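Local coordinates for protein beta-glucosidase (Saccharopolyspora erythraea D, PDB 5M6G) that probably hydrolyses terminal, non-reducing beta-D-glucosyl residues to release beta-D-glucose, as a family 3 glycoside hydrolase, at residues E327-A330 against S331-G335; E346-I349 against D350-A354. All coordinates share one frame; numbering follows the deposited sequence.

Overall arrangement
Both contacts lie in the N-terminal domain of the family 3 fold, whose sequence family belongs to the TIM-barrel clan. Contact 1 is formed within helix 325-334 and contact 2 within helix 345-357; the chain passes from one to the other through strand 339-341, which pairs in parallel with strand 68-71. Their centres are about 13 Å apart and the helices pack directly, with Val-332 CG2 3.9 Å from Leu-352 CD1 and Val-328 set among Phe-348, Tyr-351 and Leu-352. Contact 1 supplies Glu-327 to a magnesium site, while contact 2 reaches the same loop through Lys-347, so two consecutive helices of the domain meet around one metal-bound loop.

Contact 1 (E327-A330 against S331-G335); sequences EVRA and SVNAG. With MG (magnesium ion), chain B.
Helix 325-334 begins at a magnesium site and ends in a Schellman motif, and the Glu-327 to Ser-331 turn forms its middle, Ser-331 N bonding to Glu-327 O at 3.1 Å. With CG anti to its carbonyl carbon (chi1 -72°) and the chain extended beyond, Glu-327 carries its carboxylate to the metal, which both oxygens meet, OE2 at 2.5 Å and OE1 at 2.6 Å. Water 1, Asp-318 OD1 and the carbonyl oxygens of Asp-315, Gln-320 and Asp-322 complete the site, and OE1 also accepts the N-H of Thr-324, which fixes the carboxylate further.

One turn on, Val-332 N bonds to Val-328 O at 3.0 Å. The same pair also packs through its methyls, Val-328 CG1 and Val-332 CG2, 4.2 Å apart. On the flank, Asn-333 ND2 lies 3.6 Å from Arg-329 CG, against the aliphatic base of the arginine; the amide donates instead to Arg-360 O, and the guanidinium pairs with Glu-355 and Asp-326. Finally Gly-335 N reaches Val-332 O at 3.0 Å, and the positive phi of Gly-335 (112°) turns the chain out of the helix, as is characteristic of a Schellman C-terminus.

Contact 2 (E346-I349 against D350-A354); sequences EKFI and DYLRA
Glu-346 and Asp-350 open a run of i to i+4 pairs along helix 345-357, an outer helix of the TIM-barrel-like domain. Their side chains lie side by side and point the same way, with the carboxylate planes turned 71° apart. Water 2 bridges them, donating to Glu-346 OE2 at 2.7 Å and to Asp-350 OD2 at 2.6 Å, which is likely to ease the repulsion between two like charges.

Lys-347 lies alongside Tyr-351 and sets its CG over one face of the ring, toward the rim. This CG stands 3.8 Å from the ring centroid, 16° off the normal, in a CH-pi contact, and CD follows at 3.6 Å from Tyr-351 OH. With CG of the lysine anti to its backbone N (chi1 -179°), the methylenes extend along the tyrosine, and a bend at chi3 then sends NZ to a salt bridge with Asp-322, whose carbonyl belongs to the magnesium site; the ammonium also has a cation-pi partner in Phe-323. Replacing Tyr-351 by an alanine would probably deprive the lysine methylenes of their aromatic support, setting the chain freer to turn, and open a gap beside Pro-325 and Val-328.

Phe-348 and Leu-352 extend together into the buried side of the helix, where CE2 of the ring meets Leu-352 CD2 obliquely at 3.9 Å. Phe-339 and Val-68 continue this apolar layer from the neighbouring strands.

Ile-349 borders the layer, against Val-68 and Leu-64, and its CG2 lies 3.8 Å from Arg-353 NH2. That guanidinium also pairs through NE with Asp-61. Asp-350 OD1 lies at its edge, in its plane, and forms a salt bridge with Arg-353 NH1, which donates to the anti side of OD1 at 2.9 Å but stands well out of the carboxylate plane.

Contact 1 (E327-A330 against S331-G335)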
loop_
_atom_site.group_PDB
_atom_site.type_symbol
_atom_site.label_atom_id
_atom_site.label_comp_id
_atom_site.label_asym_id
_atom_site.label_seq_id
_atom_site.Cartn_x
_atom_site.Cartn_y
_atom_site.Cartn_z
ATOM N N GLU A 327 -14.171 19.633 14.988
ATOM C CA GLU A 327 -13.673 18.447 14.307
ATOM C C GLU A 327 -12.738 17.654 15.207
ATOM O O GLU A 327 -12.782 16.418 15.219
ATOM C CB GLU A 327 -12.992 18.844 12.998
ATOM C CG GLU A 327 -13.988 19.282 11.938
ATOM C CD GLU A 327 -13.328 19.929 10.746
ATOM O OE1 GLU A 327 -12.476 20.810 10.956
ATOM O OE2 GLU A 327 -13.650 19.552 9.596
ATOM N N VAL A 328 -11.902 18.347 15.982
ATOM C CA VAL A 328 -11.093 17.670 16.993
ATOM C C VAL A 328 -11.986 16.882 17.945
ATOM O O VAL A 328 -11.791 15.679 18.154
ATOM C CB VAL A 328 -10.218 18.688 17.747
ATOM C CG1 VAL A 328 -9.441 18.002 18.872
ATOM C CG2 VAL A 328 -9.267 19.392 16.778
ATOM N N ARG A 329 -12.995 17.548 18.521
ATOM C CA ARG A 329 -13.897 16.887 19.462
ATOM C C ARG A 329 -14.562 15.668 18.835
ATOM O O ARG A 329 -14.562 14.576 19.420
ATOM C CB ARG A 329 -14.958 17.876 19.954
ATOM C CG ARG A 329 -16.045 17.268 20.857
ATOM C CD ARG A 329 -17.173 18.290 21.127
ATOM N NE ARG A 329 -16.621 19.643 21.133
ATOM C CZ ARG A 329 -16.963 20.606 20.285
ATOM N NH1 ARG A 329 -17.907 20.397 19.372
ATOM N NH2 ARG A 329 -16.360 21.788 20.360
ATOM N N ALA A 330 -15.143 15.835 17.644
ATOM C CA ALA A 330 -15.902 14.744 17.040
ATOM C C ALA A 330 -15.021 13.530 16.784
ATOM O O ALA A 330 -15.450 12.385 16.984
ATOM C CB ALA A 330 -16.552 15.207 15.738
ATOM N N SER A 331 -13.779 13.758 16.347
ATOM C CA SER A 331 -12.944 12.635 15.948
ATOM C C SER A 331 -12.303 11.950 17.150
ATOM O O SER A 331 -12.230 10.714 17.200
ATOM C CB SER A 331 -11.878 13.106 14.971
ATOM O OG SER A 331 -11.350 11.998 14.264
ATOM N N VAL A 332 -11.829 12.724 18.126
ATOM C CA VAL A 332 -11.337 12.101 19.351
ATOM C C VAL A 332 -12.448 11.296 20.023
ATOM O O VAL A 332 -12.225 10.167 20.478
ATOM C CB VAL A 332 -10.743 13.161 20.304
ATOM C CG1 VAL A 332 -10.329 12.518 21.615
ATOM C CG2 VAL A 332 -9.534 13.869 19.655
ATOM N N ASN A 333 -13.658 11.858 20.112
ATOM C CA ASN A 333 -14.731 11.121 20.777
ATOM C C ASN A 333 -15.219 9.946 19.945
ATOM O O ASN A 333 -15.827 9.023 20.495
ATOM C CB ASN A 333 -15.906 12.049 21.128
ATOM C CG ASN A 333 -15.616 12.911 22.354
ATOM O OD1 ASN A 333 -14.822 12.529 23.209
ATOM N ND2 ASN A 333 -16.249 14.076 22.437
ATOM N N ALA A 334 -14.951 9.938 18.641
ATOM C CA ALA A 334 -15.265 8.749 17.860
ATOM C C ALA A 334 -14.411 7.554 18.265
ATOM O O ALA A 334 -14.773 6.417 17.943
ATOM C CB ALA A 334 -15.103 9.031 16.361
ATOM N N GLY A 335 -13.295 7.773 18.973
ATOM C CA GLY A 335 -12.452 6.680 19.411
ATOM C C GLY A 335 -11.081 6.605 18.754
ATOM O O GLY A 335 -10.341 5.658 19.035
HETATM MG MG MG B . -12.492 21.403 8.415
HETATM O O HOH W 1 -12.448 23.650 8.664
#

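Contact 2 (E346-I349 against D350-A354)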
loop_
_atom_site.group_PDB
_atom_site.type_symbol
_atom_site.label_atom_id
_atom_site.label_comp_id
_atom_site.label_asym_id
_atom_site.label_seq_id
_atom_site.Cartn_x
_atom_site.Cartn_y
_atom_site.Cartn_z
ATOM N N GLU A 346 0.797 22.185 17.250
ATOM C CA GLU A 346 0.548 22.988 18.440
ATOM C C GLU A 346 -0.915 23.390 18.528
ATOM O O GLU A 346 -1.492 23.413 19.622
ATOM C CB GLU A 346 1.448 24.221 18.443
ATOM C CG GLU A 346 1.327 25.066 19.704
ATOM C CD GLU A 346 2.401 26.137 19.771
ATOM O OE1 GLU A 346 3.234 26.187 18.846
ATOM O OE2 GLU A 346 2.418 26.915 20.747
ATOM N N LYS A 347 -1.535 23.702 17.388
ATOM C CA LYS A 347 -2.950 24.049 17.420
ATOM C C LYS A 347 -3.798 22.845 17.791
ATOM O O LYS A 347 -4.763 22.978 18.548
ATOM C CB LYS A 347 -3.402 24.624 16.081
ATOM C CG LYS A 347 -4.881 25.012 16.085
ATOM C CD LYS A 347 -5.258 25.761 14.831
ATOM C CE LYS A 347 -5.199 24.845 13.623
ATOM N NZ LYS A 347 -5.769 25.507 12.425
ATOM N N PHE A 348 -3.453 21.658 17.279
ATOM C CA PHE A 348 -4.199 20.463 17.672
ATOM C C PHE A 348 -4.127 20.254 19.181
ATOM O O PHE A 348 -5.150 20.012 19.839
ATOM C CB PHE A 348 -3.672 19.225 16.937
ATOM C CG PHE A 348 -4.405 17.959 17.304
ATOM C CD1 PHE A 348 -5.587 17.622 16.666
ATOM C CD2 PHE A 348 -3.934 17.130 18.308
ATOM C CE1 PHE A 348 -6.271 16.483 17.007
ATOM C CE2 PHE A 348 -4.612 15.988 18.653
ATOM C CZ PHE A 348 -5.793 15.661 17.999
ATOM N N ILE A 349 -2.922 20.357 19.750
ATOM C CA ILE A 349 -2.762 20.138 21.183
ATOM C C ILE A 349 -3.560 21.171 21.973
ATOM O O ILE A 349 -4.254 20.827 22.938
ATOM C CB ILE A 349 -1.270 20.147 21.563
ATOM C CG1 ILE A 349 -0.572 18.918 20.959
ATOM C CG2 ILE A 349 -1.119 20.183 23.070
ATOM C CD1 ILE A 349 0.939 18.978 21.003
ATOM N N ASP A 350 -3.497 22.442 21.561
ATOM C CA ASP A 350 -4.243 23.492 22.254
ATOM C C ASP A 350 -5.744 23.237 22.190
ATOM O O ASP A 350 -6.447 23.358 23.201
ATOM C CB ASP A 350 -3.909 24.864 21.664
ATOM C CG ASP A 350 -2.516 25.344 22.049
ATOM O OD1 ASP A 350 -1.930 24.772 22.988
ATOM O OD2 ASP A 350 -2.017 26.297 21.426
ATOM N N TYR A 351 -6.253 22.880 21.004
ATOM C CA TYR A 351 -7.677 22.587 20.864
ATOM C C TYR A 351 -8.090 21.421 21.752
ATOM O O TYR A 351 -9.113 21.482 22.437
ATOM C CB TYR A 351 -8.026 22.273 19.406
ATOM C CG TYR A 351 -8.164 23.469 18.489
ATOM C CD1 TYR A 351 -8.008 24.769 18.962
ATOM C CD2 TYR A 351 -8.444 23.291 17.140
ATOM C CE1 TYR A 351 -8.131 25.857 18.106
ATOM C CE2 TYR A 351 -8.567 24.366 16.280
ATOM C CZ TYR A 351 -8.414 25.645 16.766
ATOM O OH TYR A 351 -8.543 26.704 15.903
ATOM N N LEU A 352 -7.321 20.329 21.723
ATOM C CA LEU A 352 -7.711 19.153 22.492
ATOM C C LEU A 352 -7.647 19.436 23.987
ATOM O O LEU A 352 -8.502 18.970 24.745
ATOM C CB LEU A 352 -6.827 17.958 22.124
ATOM C CG LEU A 352 -7.265 16.608 22.698
ATOM C CD1 LEU A 352 -8.781 16.391 22.544
ATOM C CD2 LEU A 352 -6.491 15.468 22.040
ATOM N N ARG A 353 -6.642 20.202 24.424
ATOM C CA ARG A 353 -6.561 20.572 25.834
ATOM C C ARG A 353 -7.835 21.278 26.277
ATOM O O ARG A 353 -8.400 20.962 27.333
ATOM C CB ARG A 353 -5.345 21.461 26.090
ATOM C CG ARG A 353 -5.074 21.665 27.588
ATOM C CD ARG A 353 -4.085 22.783 27.858
ATOM N NE ARG A 353 -2.744 22.452 27.381
ATOM C CZ ARG A 353 -2.170 23.000 26.313
ATOM N NH1 ARG A 353 -2.815 23.923 25.608
ATOM N NH2 ARG A 353 -0.944 22.642 25.965
ATOM N N ALA A 354 -8.314 22.231 25.467
ATOM C CA ALA A 354 -9.529 22.964 25.815
ATOM C C ALA A 354 -10.747 22.050 25.840
ATOM O O ALA A 354 -11.625 22.206 26.690
ATOM C CB ALA A 354 -9.753 24.118 24.842
HETATM O O HOH W 2 0.218 27.449 22.131
#